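Local coordinates for protein sialidase B (Streptococcus pneumoniae serotype 4, PDB 4XJW) that hydrolyses alpha-2,3-, alpha-2,6- and alpha-2,8-linked terminal sialic acids of oligosaccharides, glycoproteins and glycolipids, as a glycosyl hydrolase family 33 sialidase, at residues D368-L373 / E434-L439; M258-Y263 / P403-Y408; I302-V307 / I421-S426; H330-L335 / T346-G351. The protein carries 1 engineered substitution. All blocks are in the same frame, centred on the assembly; numbering follows the deposited sequence.

Interaction 1 (D368-L373 / E434-L439); sequences DKYEVL and EQFKLL
The rings of Tyr-370 and Phe-436 lie almost parallel, their planes 10° apart, but are slid so far past each other that they hardly overlap. They touch through Tyr-370 CD1 on Phe-436 CE1 at 3.7 Å. At the edge of the tyrosine ring, in its plane, sits the carbonyl of Phe-436, with O 3.5 Å from Tyr-370 CE1. That oxygen is buried here without a hydrogen-bond partner. Further out along the ring, Tyr-370 OH accepts a fairly straight bond from Leu-438 N (3.0 Å, 162°), and Leu-438 CG packs 3.3 Å from the same hydroxyl oxygen. The phenol thus grips 437-438, the outermost strand of a propeller blade, separated by Phe-436 from the BNR (Asp-box) repeat that ends at Gln-435. Tyr-370 itself belongs to the beta-rich part of the chain inserted into that blade. Nearer the surface, Gln-435, bent at chi2 (-59°), lays its amide against the extended Lys-369, with Lys-369 CG 3.7 Å from Gln-435 OE1. A water accepts from Gln-435 N (2.8 Å) and donates to Glu-434 OE1, with only a weak bond to Asp-368 OD2. Phe-436 also meets Phe-287 edge-to-face.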
# COMPACT_ATOMS: atom_id res chain seq x y z
N ASP A 368 -11.95 -5.09 -27.66
CA ASP A 368 -10.74 -4.54 -27.04
C ASP A 368 -10.80 -4.56 -25.51
O ASP A 368 -9.78 -4.45 -24.84
CB ASP A 368 -10.42 -3.13 -27.55
CG ASP A 368 -9.11 -2.59 -26.96
OD1 ASP A 368 -8.17 -3.38 -26.71
OD2 ASP A 368 -9.04 -1.36 -26.73
N LYS A 369 -12.00 -4.73 -24.95
CA LYS A 369 -12.10 -4.84 -23.50
C LYS A 369 -11.92 -6.29 -23.03
O LYS A 369 -12.10 -6.59 -21.84
CB LYS A 369 -13.43 -4.26 -23.00
CG LYS A 369 -13.73 -2.86 -23.52
CD LYS A 369 -14.88 -2.22 -22.75
CE LYS A 369 -15.60 -1.17 -23.59
NZ LYS A 369 -16.66 -0.47 -22.80
N TYR A 370 -11.55 -7.17 -23.95
CA TYR A 370 -11.43 -8.61 -23.69
C TYR A 370 -12.77 -9.23 -23.32
O TYR A 370 -12.84 -10.24 -22.61
CB TYR A 370 -10.34 -8.92 -22.66
CG TYR A 370 -8.96 -8.76 -23.23
CD1 TYR A 370 -8.34 -7.51 -23.23
CD2 TYR A 370 -8.30 -9.83 -23.82
CE1 TYR A 370 -7.09 -7.35 -23.78
CE2 TYR A 370 -7.04 -9.67 -24.38
CZ TYR A 370 -6.44 -8.43 -24.35
OH TYR A 370 -5.19 -8.24 -24.89
N GLU A 371 -13.83 -8.61 -23.82
CA GLU A 371 -15.19 -9.08 -23.60
C GLU A 371 -15.66 -9.97 -24.74
O GLU A 371 -15.25 -9.80 -25.89
CB GLU A 371 -16.13 -7.88 -23.42
CG GLU A 371 -15.81 -7.08 -22.16
CD GLU A 371 -16.39 -5.66 -22.17
OE1 GLU A 371 -17.01 -5.27 -23.18
OE2 GLU A 371 -16.21 -4.95 -21.16
N VAL A 372 -16.52 -10.94 -24.41
CA VAL A 372 -16.98 -11.93 -25.39
C VAL A 372 -18.24 -11.47 -26.12
O VAL A 372 -19.22 -11.06 -25.49
CB VAL A 372 -17.29 -13.27 -24.71
CG1 VAL A 372 -17.74 -14.30 -25.75
CG2 VAL A 372 -16.08 -13.78 -23.95
N LEU A 373 -18.20 -11.53 -27.45
CA LEU A 373 -19.37 -11.23 -28.26
C LEU A 373 -19.79 -12.48 -29.02
O LEU A 373 -18.95 -13.26 -29.44
CB LEU A 373 -19.07 -10.09 -29.24
CG LEU A 373 -19.21 -8.64 -28.75
CD1 LEU A 373 -18.22 -8.31 -27.65
CD2 LEU A 373 -19.03 -7.68 -29.90
N GLU A 434 -6.70 4.30 -21.57
CA GLU A 434 -7.21 3.42 -22.61
C GLU A 434 -7.53 2.04 -22.08
O GLU A 434 -7.11 1.67 -20.97
CB GLU A 434 -6.17 3.27 -23.71
CG GLU A 434 -5.92 4.55 -24.51
CD GLU A 434 -7.19 5.08 -25.14
OE1 GLU A 434 -7.96 4.27 -25.71
OE2 GLU A 434 -7.43 6.30 -25.05
N GLN A 435 -8.25 1.26 -22.87
CA GLN A 435 -8.44 -0.15 -22.55
C GLN A 435 -7.10 -0.87 -22.61
O GLN A 435 -6.31 -0.66 -23.54
CB GLN A 435 -9.46 -0.79 -23.50
CG GLN A 435 -10.88 -0.25 -23.35
CD GLN A 435 -11.44 -0.43 -21.94
OE1 GLN A 435 -11.18 -1.44 -21.28
NE2 GLN A 435 -12.20 0.55 -21.48
N PHE A 436 -6.84 -1.74 -21.64
CA PHE A 436 -5.56 -2.42 -21.57
C PHE A 436 -5.35 -3.43 -22.70
O PHE A 436 -6.32 -3.97 -23.25
CB PHE A 436 -5.30 -3.04 -20.18
CG PHE A 436 -6.10 -4.30 -19.89
CD1 PHE A 436 -5.70 -5.53 -20.40
CD2 PHE A 436 -7.22 -4.25 -19.08
CE1 PHE A 436 -6.41 -6.68 -20.14
CE2 PHE A 436 -7.95 -5.40 -18.81
CZ PHE A 436 -7.54 -6.61 -19.34
N LYS A 437 -4.09 -3.62 -23.08
CA LYS A 437 -3.71 -4.67 -24.02
C LYS A 437 -2.72 -5.60 -23.35
O LYS A 437 -1.87 -5.17 -22.57
CB LYS A 437 -3.07 -4.06 -25.27
CG LYS A 437 -4.02 -3.19 -26.06
CD LYS A 437 -3.35 -2.61 -27.29
CE LYS A 437 -4.32 -1.75 -28.07
NZ LYS A 437 -4.17 -1.96 -29.54
N LEU A 438 -2.82 -6.90 -23.64
CA LEU A 438 -1.83 -7.84 -23.11
C LEU A 438 -0.49 -7.72 -23.83
O LEU A 438 -0.45 -7.56 -25.05
CB LEU A 438 -2.34 -9.28 -23.23
CG LEU A 438 -3.58 -9.59 -22.39
CD1 LEU A 438 -4.05 -11.05 -22.55
CD2 LEU A 438 -3.37 -9.26 -20.92
N LEU A 439 0.60 -7.78 -23.08
CA LEU A 439 1.92 -7.87 -23.68
C LEU A 439 2.13 -9.28 -24.21
O LEU A 439 1.54 -10.23 -23.70
CB LEU A 439 3.02 -7.51 -22.67
CG LEU A 439 3.17 -6.04 -22.26
CD1 LEU A 439 4.62 -5.69 -21.98
CD2 LEU A 439 2.58 -5.11 -23.30
O HOH W 1 -8.98 1.88 -25.53

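Interaction 2 (M258-Y263 / P403-Y408); sequences MKFNDY and PMNVFY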
# COMPACT_ATOMS: atom_id res chain seq x y z
N MET A 258 -6.80 0.43 -14.66
CA MET A 258 -7.20 -0.93 -15.04
C MET A 258 -8.20 -1.43 -14.02
O MET A 258 -7.98 -1.32 -12.81
CB MET A 258 -6.00 -1.89 -15.07
CG MET A 258 -4.94 -1.54 -16.11
SD MET A 258 -3.65 -2.80 -16.18
CE MET A 258 -2.52 -2.02 -17.34
N LYS A 259 -9.31 -1.98 -14.51
CA LYS A 259 -10.34 -2.48 -13.61
C LYS A 259 -11.08 -3.65 -14.23
O LYS A 259 -11.14 -3.79 -15.46
CB LYS A 259 -11.34 -1.37 -13.29
CG LYS A 259 -12.23 -1.04 -14.48
CD LYS A 259 -13.30 -0.04 -14.10
CE LYS A 259 -14.01 -0.52 -12.85
NZ LYS A 259 -15.13 0.37 -12.44
N PHE A 260 -11.62 -4.49 -13.36
CA PHE A 260 -12.52 -5.57 -13.74
C PHE A 260 -13.83 -5.38 -13.00
O PHE A 260 -13.86 -4.78 -11.92
CB PHE A 260 -11.94 -6.93 -13.34
CG PHE A 260 -10.89 -7.45 -14.26
CD1 PHE A 260 -11.11 -7.52 -15.63
CD2 PHE A 260 -9.67 -7.89 -13.75
CE1 PHE A 260 -10.13 -8.05 -16.48
CE2 PHE A 260 -8.69 -8.40 -14.60
CZ PHE A 260 -8.93 -8.48 -15.96
N ASN A 261 -14.91 -5.92 -13.56
CA ASN A 261 -16.23 -5.70 -12.99
C ASN A 261 -16.97 -6.98 -12.65
O ASN A 261 -18.19 -6.96 -12.37
CB ASN A 261 -17.07 -4.83 -13.92
CG ASN A 261 -16.58 -3.39 -13.94
OD1 ASN A 261 -16.30 -2.81 -12.89
ND2 ASN A 261 -16.45 -2.82 -15.13
N ASP A 262 -16.24 -8.09 -12.62
CA ASP A 262 -16.82 -9.36 -12.23
C ASP A 262 -17.25 -9.36 -10.75
O ASP A 262 -18.20 -10.06 -10.38
CB ASP A 262 -15.89 -10.55 -12.55
CG ASP A 262 -14.45 -10.34 -12.07
OD1 ASP A 262 -13.91 -9.21 -12.16
OD2 ASP A 262 -13.83 -11.35 -11.65
N TYR A 263 -16.55 -8.59 -9.92
CA TYR A 263 -16.97 -8.35 -8.55
C TYR A 263 -17.22 -6.86 -8.32
O TYR A 263 -16.54 -6.01 -8.89
CB TYR A 263 -15.90 -8.84 -7.58
CG TYR A 263 -15.97 -10.32 -7.29
CD1 TYR A 263 -15.82 -11.25 -8.32
CD2 TYR A 263 -16.18 -10.78 -6.01
CE1 TYR A 263 -15.88 -12.61 -8.07
CE2 TYR A 263 -16.23 -12.16 -5.74
CZ TYR A 263 -16.08 -13.06 -6.78
OH TYR A 263 -16.15 -14.42 -6.55
N PRO A 403 -20.64 -7.05 -18.64
CA PRO A 403 -20.13 -7.73 -19.83
C PRO A 403 -19.25 -8.92 -19.50
O PRO A 403 -18.44 -8.84 -18.57
CB PRO A 403 -19.29 -6.65 -20.52
CG PRO A 403 -19.93 -5.39 -20.11
CD PRO A 403 -20.40 -5.59 -18.71
N MET A 404 -19.40 -10.00 -20.27
CA MET A 404 -18.62 -11.22 -20.05
C MET A 404 -17.19 -10.99 -20.50
O MET A 404 -16.95 -10.63 -21.65
CB MET A 404 -19.24 -12.38 -20.84
CG MET A 404 -18.45 -13.69 -20.78
SD MET A 404 -19.23 -14.94 -21.82
CE MET A 404 -20.74 -15.21 -20.90
N ASN A 405 -16.25 -11.20 -19.59
CA ASN A 405 -14.83 -11.00 -19.87
C ASN A 405 -14.10 -12.33 -19.77
O ASN A 405 -14.38 -13.14 -18.88
CB ASN A 405 -14.26 -9.98 -18.87
CG ASN A 405 -12.87 -9.50 -19.24
OD1 ASN A 405 -11.92 -10.28 -19.24
ND2 ASN A 405 -12.75 -8.22 -19.54
N VAL A 406 -13.14 -12.56 -20.66
CA VAL A 406 -12.43 -13.84 -20.70
C VAL A 406 -11.57 -14.09 -19.47
O VAL A 406 -11.09 -15.20 -19.26
CB VAL A 406 -11.58 -14.00 -21.98
CG1 VAL A 406 -12.46 -14.00 -23.22
CG2 VAL A 406 -10.49 -12.92 -22.06
N PHE A 407 -11.37 -13.05 -18.65
CA PHE A 407 -10.65 -13.20 -17.39
C PHE A 407 -11.55 -13.58 -16.20
O PHE A 407 -11.06 -13.76 -15.08
CB PHE A 407 -9.89 -11.90 -17.09
CG PHE A 407 -8.61 -11.75 -17.88
CD1 PHE A 407 -8.63 -11.18 -19.15
CD2 PHE A 407 -7.41 -12.19 -17.36
CE1 PHE A 407 -7.46 -11.05 -19.88
CE2 PHE A 407 -6.23 -12.08 -18.09
CZ PHE A 407 -6.26 -11.50 -19.34
N TYR A 408 -12.84 -13.75 -16.46
CA TYR A 408 -13.81 -13.95 -15.38
C TYR A 408 -14.13 -15.43 -15.14
O TYR A 408 -14.03 -16.26 -16.04
CB TYR A 408 -15.14 -13.25 -15.68
CG TYR A 408 -15.11 -11.74 -15.72
CD1 TYR A 408 -13.96 -11.02 -15.40
CD2 TYR A 408 -16.25 -11.03 -16.06
CE1 TYR A 408 -13.96 -9.62 -15.43
CE2 TYR A 408 -16.26 -9.66 -16.10
CZ TYR A 408 -15.12 -8.96 -15.79
OH TYR A 408 -15.17 -7.57 -15.84
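An aromatic cluster of Phe-260, Phe-407 and Tyr-408 joins two irregular loops. Segment 258-263 follows the short propeller strand 255-256; segment 403-408 is a loop of the inserted beta-rich region that ends in a type I turn. The ring of Tyr-408 is the centre of the contact, held on both faces. Over one lies Asp-262, whose CB sits 3.3 Å from the ring centroid and only 5° off the normal, a close CH-pi contact; the opposite face is covered by Asn-405 CB, 3.2 Å above the plane of the Tyr-408 ring and over its centre. With chi1 at 49°, between its backbone N and carbonyl carbon, Asp-262 swings its carboxylate back over the tyrosine, where the two planes stack 11° apart. The polar partner of the carboxylate lies outside the two loops: OD2 takes a hydrogen bond from Ala-285 N. At the edge of the tyrosine comes Phe-260, with CD1 3.5 Å from Tyr-408 CE1, while its CZ packs 3.7 Å from Phe-407 CB. Phe-260 also stacks on Phe-287, and both phenylalanines of the cluster rest on Val-307, so the group reaches down to the propeller sheet. The phenol end of Tyr-408 is held by Asn-261 N, which donates to OH at 2.8 Å. In the turn, Tyr-408 N bonds to Asn-405 O, and an Asx turn forms as Phe-407 N donates to Asn-405 OD1 at 2.9 Å, in the carbonyl plane and on a lone pair.

Interaction 3 (I302-V307 / I421-S426); sequences ILLADV and IAMTTS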
# COMPACT_ATOMS: atom_id res chain seq x y z
N ILE A 302 2.57 5.74 -20.09
CA ILE A 302 2.34 4.31 -20.23
C ILE A 302 2.37 3.63 -18.87
O ILE A 302 3.29 3.82 -18.08
CB ILE A 302 3.38 3.70 -21.17
CG1 ILE A 302 3.24 4.33 -22.56
CG2 ILE A 302 3.25 2.19 -21.21
CD1 ILE A 302 4.30 3.88 -23.55
N LEU A 303 1.34 2.83 -18.58
CA LEU A 303 1.26 2.12 -17.31
C LEU A 303 1.15 0.62 -17.56
O LEU A 303 0.33 0.17 -18.37
CB LEU A 303 0.08 2.64 -16.47
CG LEU A 303 -0.20 2.03 -15.09
CD1 LEU A 303 -0.88 3.04 -14.18
CD2 LEU A 303 -1.08 0.80 -15.18
N LEU A 304 1.99 -0.14 -16.88
CA LEU A 304 1.92 -1.60 -16.95
C LEU A 304 1.45 -2.16 -15.60
O LEU A 304 1.64 -1.53 -14.56
CB LEU A 304 3.28 -2.20 -17.35
CG LEU A 304 3.59 -2.35 -18.84
CD1 LEU A 304 3.53 -1.03 -19.57
CD2 LEU A 304 4.95 -3.01 -19.02
N ALA A 305 0.83 -3.34 -15.63
CA ALA A 305 0.48 -4.06 -14.40
C ALA A 305 0.38 -5.56 -14.67
O ALA A 305 0.18 -5.96 -15.81
CB ALA A 305 -0.84 -3.55 -13.80
N ASP A 306 0.52 -6.38 -13.64
CA ASP A 306 0.22 -7.80 -13.82
C ASP A 306 -1.29 -7.96 -13.92
O ASP A 306 -2.04 -7.23 -13.26
CB ASP A 306 0.68 -8.64 -12.63
CG ASP A 306 2.16 -8.51 -12.32
OD1 ASP A 306 2.97 -8.24 -13.22
OD2 ASP A 306 2.51 -8.73 -11.13
N VAL A 307 -1.73 -8.94 -14.71
CA VAL A 307 -3.16 -9.29 -14.76
C VAL A 307 -3.35 -10.72 -14.31
O VAL A 307 -2.64 -11.62 -14.77
CB VAL A 307 -3.72 -9.16 -16.18
CG1 VAL A 307 -5.25 -9.26 -16.15
CG2 VAL A 307 -3.30 -7.84 -16.78
N ILE A 421 1.05 -9.82 -18.24
CA ILE A 421 1.35 -8.39 -18.10
C ILE A 421 0.51 -7.65 -19.12
O ILE A 421 0.43 -8.06 -20.27
CB ILE A 421 2.84 -8.07 -18.34
CG1 ILE A 421 3.71 -8.77 -17.31
CG2 ILE A 421 3.09 -6.56 -18.28
CD1 ILE A 421 5.21 -8.51 -17.47
N ALA A 422 -0.13 -6.56 -18.69
CA ALA A 422 -0.88 -5.73 -19.63
C ALA A 422 -0.36 -4.31 -19.57
O ALA A 422 0.28 -3.93 -18.60
CB ALA A 422 -2.35 -5.75 -19.31
N MET A 423 -0.68 -3.54 -20.61
CA MET A 423 -0.30 -2.14 -20.67
C MET A 423 -1.51 -1.29 -21.01
O MET A 423 -2.41 -1.74 -21.72
CB MET A 423 0.81 -1.94 -21.71
CG MET A 423 0.36 -2.06 -23.14
SD MET A 423 1.63 -1.49 -24.29
CE MET A 423 2.42 -0.21 -23.39
N THR A 424 -1.55 -0.07 -20.47
CA THR A 424 -2.52 0.92 -20.90
C THR A 424 -1.75 2.21 -21.13
O THR A 424 -0.61 2.35 -20.66
CB THR A 424 -3.67 1.11 -19.88
OG1 THR A 424 -4.59 2.09 -20.41
CG2 THR A 424 -3.16 1.59 -18.52
N THR A 425 -2.37 3.12 -21.87
CA THR A 425 -1.76 4.41 -22.15
C THR A 425 -2.74 5.53 -21.84
O THR A 425 -3.95 5.32 -21.81
CB THR A 425 -1.32 4.56 -23.62
OG1 THR A 425 -2.48 4.61 -24.46
CG2 THR A 425 -0.43 3.40 -24.06
N SER A 426 -2.20 6.72 -21.62
CA SER A 426 -3.03 7.90 -21.45
C SER A 426 -2.50 8.98 -22.36
O SER A 426 -1.29 9.22 -22.42
CB SER A 426 -3.01 8.40 -20.01
OG SER A 426 -3.68 9.65 -19.94
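Two torsions fold Met-423 over its neighbour strand: chi1 of 72° sets CG between the backbone N and the carbonyl carbon, and chi3 of -32° curls the methyl back toward Ile-302. CE ends 3.3 Å from Ile-302 CG2, tighter than normal carbon packing. Nearer the backbone, Met-423 CB lies beside Leu-304 CD1 at 3.6 Å, and Ile-421 continues this row of apolar groups. On the other face of the sheet Leu-303 and Thr-424 run side by side, while Val-307 presses CG2 diagonally onto Ala-422 CB at 3.4 Å, also tight. Between the two faces, Leu-303 pairs with Thr-424 and Ala-305 with Ala-422, each by two backbone hydrogen bonds; the shortest is Thr-424 N to Leu-303 O at 2.8 Å. Thr-424 OG1 is hydrogen-bonded to Glu-434 O. Asp-306 OD1 receives Leu-452 N, from strand 451-459, which runs parallel beside 286-294, and its side chain is about 8 Å from that of Glu-503, predicted to be in the active site. The two segments run at 157° to each other, the regular antiparallel pairing of neighbouring strands within a blade of the sialidase beta-propeller.

Interaction 4 (H330-L335 / T346-G351); sequences HYYLKL and TVRENG
Tyr-332 carries the first shell, its hydroxyl donating a short 2.5 Å hydrogen bond to Glu-349 OE2 on the syn side of the carboxylate. One face of the phenol is covered by Arg-348: CD sits 3.9 Å from the centroid of the Tyr-332 ring in a CH-pi contact, and the guanidinium beyond it, tilted 45° to the ring, makes a longer cation-pi contact with CZ 4.8 Å from that centroid. At the ring edge, near its plane, Val-347 O comes within 3.2 Å of Tyr-332 CD1. These groups stand where the second strand of the beta hairpin 330-337/345-347 frays into a turn. Val-347 N still bonds to Leu-333 O at 2.8 Å, but the return link is made through a water, which accepts from Leu-333 N at 3.0 Å and donates to Val-347 O at 2.8 Å. On the apolar side, Val-347 CG2 packs 3.6 Å from Leu-335 CD1. The second shell sets the arginine: Arg-348 bends at chi2 (-75°), its NE makes a weak bond to Thr-346 OG1, and its NH2 forms a salt bridge with Glu-356, whose OE2 also holds Thr-346 OG1. Ile-327, from the strand on the other side of 330-337, touches both Tyr-332 and Arg-348.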
# COMPACT_ATOMS: atom_id res chain seq x y z
N HIS A 330 3.91 -15.38 -34.30
CA HIS A 330 2.77 -14.63 -33.81
C HIS A 330 2.18 -15.33 -32.60
O HIS A 330 2.14 -16.56 -32.55
CB HIS A 330 1.71 -14.48 -34.90
CG HIS A 330 2.22 -13.79 -36.13
ND1 HIS A 330 2.10 -12.43 -36.33
CD2 HIS A 330 2.85 -14.27 -37.23
CE1 HIS A 330 2.63 -12.11 -37.49
NE2 HIS A 330 3.09 -13.21 -38.06
N TYR A 331 1.74 -14.55 -31.62
CA TYR A 331 1.21 -15.11 -30.38
C TYR A 331 -0.29 -14.88 -30.28
O TYR A 331 -0.76 -13.75 -30.40
CB TYR A 331 1.93 -14.51 -29.18
CG TYR A 331 3.42 -14.67 -29.26
CD1 TYR A 331 4.05 -15.81 -28.78
CD2 TYR A 331 4.21 -13.67 -29.83
CE1 TYR A 331 5.42 -15.96 -28.86
CE2 TYR A 331 5.58 -13.81 -29.92
CZ TYR A 331 6.18 -14.96 -29.43
OH TYR A 331 7.55 -15.10 -29.51
N TYR A 332 -1.03 -15.96 -30.06
CA TYR A 332 -2.48 -15.87 -29.98
C TYR A 332 -2.95 -16.37 -28.63
O TYR A 332 -2.53 -17.44 -28.18
CB TYR A 332 -3.13 -16.68 -31.10
CG TYR A 332 -2.78 -16.16 -32.47
CD1 TYR A 332 -3.30 -14.96 -32.93
CD2 TYR A 332 -1.91 -16.87 -33.30
CE1 TYR A 332 -2.98 -14.47 -34.18
CE2 TYR A 332 -1.59 -16.38 -34.56
CZ TYR A 332 -2.13 -15.19 -34.99
OH TYR A 332 -1.82 -14.69 -36.23
N LEU A 333 -3.82 -15.59 -28.00
CA LEU A 333 -4.37 -15.93 -26.70
C LEU A 333 -5.23 -17.18 -26.79
O LEU A 333 -6.14 -17.25 -27.62
CB LEU A 333 -5.21 -14.75 -26.18
CG LEU A 333 -5.77 -14.84 -24.77
CD1 LEU A 333 -4.65 -14.80 -23.75
CD2 LEU A 333 -6.76 -13.70 -24.53
N LYS A 334 -4.92 -18.17 -25.95
CA LYS A 334 -5.66 -19.43 -25.94
C LYS A 334 -6.91 -19.29 -25.09
O LYS A 334 -6.91 -18.57 -24.09
CB LYS A 334 -4.79 -20.58 -25.41
CG LYS A 334 -3.58 -20.89 -26.27
CD LYS A 334 -2.79 -22.06 -25.74
CE LYS A 334 -2.11 -21.72 -24.43
NZ LYS A 334 -1.35 -22.87 -23.87
N LEU A 335 -7.99 -19.95 -25.50
CA LEU A 335 -9.22 -19.95 -24.73
C LEU A 335 -9.77 -21.36 -24.55
O LEU A 335 -9.63 -22.22 -25.43
CB LEU A 335 -10.29 -19.10 -25.40
CG LEU A 335 -10.05 -17.59 -25.53
CD1 LEU A 335 -11.13 -16.94 -26.39
CD2 LEU A 335 -9.98 -16.95 -24.16
N THR A 346 -8.31 -20.16 -30.04
CA THR A 346 -7.38 -19.03 -29.98
C THR A 346 -8.10 -17.76 -30.41
O THR A 346 -9.10 -17.82 -31.13
CB THR A 346 -6.15 -19.21 -30.89
OG1 THR A 346 -6.58 -19.55 -32.22
CG2 THR A 346 -5.24 -20.29 -30.36
N VAL A 347 -7.61 -16.62 -29.94
CA VAL A 347 -8.11 -15.33 -30.38
C VAL A 347 -7.19 -14.87 -31.51
O VAL A 347 -6.00 -14.64 -31.29
CB VAL A 347 -8.10 -14.28 -29.26
CG1 VAL A 347 -8.79 -13.03 -29.71
CG2 VAL A 347 -8.78 -14.81 -28.01
N ARG A 348 -7.74 -14.74 -32.71
CA ARG A 348 -6.93 -14.35 -33.87
C ARG A 348 -7.10 -12.88 -34.21
O ARG A 348 -7.64 -12.11 -33.42
CB ARG A 348 -7.31 -15.19 -35.08
CG ARG A 348 -7.26 -16.68 -34.83
CD ARG A 348 -5.84 -17.21 -34.77
NE ARG A 348 -5.84 -18.67 -34.89
CZ ARG A 348 -4.92 -19.36 -35.54
NH1 ARG A 348 -3.91 -18.74 -36.13
NH2 ARG A 348 -5.01 -20.69 -35.60
N GLU A 349 -6.63 -12.51 -35.40
CA GLU A 349 -6.77 -11.14 -35.90
C GLU A 349 -8.23 -10.70 -35.89
O GLU A 349 -9.13 -11.51 -36.13
CB GLU A 349 -6.18 -11.02 -37.30
CG GLU A 349 -4.65 -11.05 -37.36
CD GLU A 349 -4.06 -12.45 -37.25
OE1 GLU A 349 -4.83 -13.43 -37.32
OE2 GLU A 349 -2.83 -12.56 -37.09
N ASN A 350 -8.45 -9.42 -35.60
CA ASN A 350 -9.79 -8.85 -35.52
C ASN A 350 -10.67 -9.45 -34.41
O ASN A 350 -11.88 -9.26 -34.40
CB ASN A 350 -10.51 -8.92 -36.87
CG ASN A 350 -9.88 -8.01 -37.91
OD1 ASN A 350 -9.49 -6.88 -37.61
ND2 ASN A 350 -9.78 -8.50 -39.14
N GLY A 351 -10.04 -10.18 -33.50
CA GLY A 351 -10.73 -10.69 -32.33
C GLY A 351 -11.52 -11.95 -32.59
O GLY A 351 -12.28 -12.40 -31.73
O HOH W 2 -4.65 -13.10 -29.40

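From the N terminus, 258-263 comes first and meets 403-408, closing a long loop as interaction 2. Within it, 302-307 starts interaction 3, completed by 421-426; these two loops cross. Interaction 4 is a local hairpin nested inside both. Segment 368-373 opens interaction 1, which crosses interactions 2 and 3 and follows interaction 4 in series. Interaction 3 pairs two neighbouring strands of a blade; interaction 1 ties the inserted region, where interaction 4 lies, to the blade's outermost strand, and interaction 2 to the loop leading from the preceding sheet into the blade. Val-372 N to Met-404 O joins 1 and 2, Lys-437 O to Met-423 N joins 1 and 3, and Leu-438 on Leu-333 joins 1 and 4.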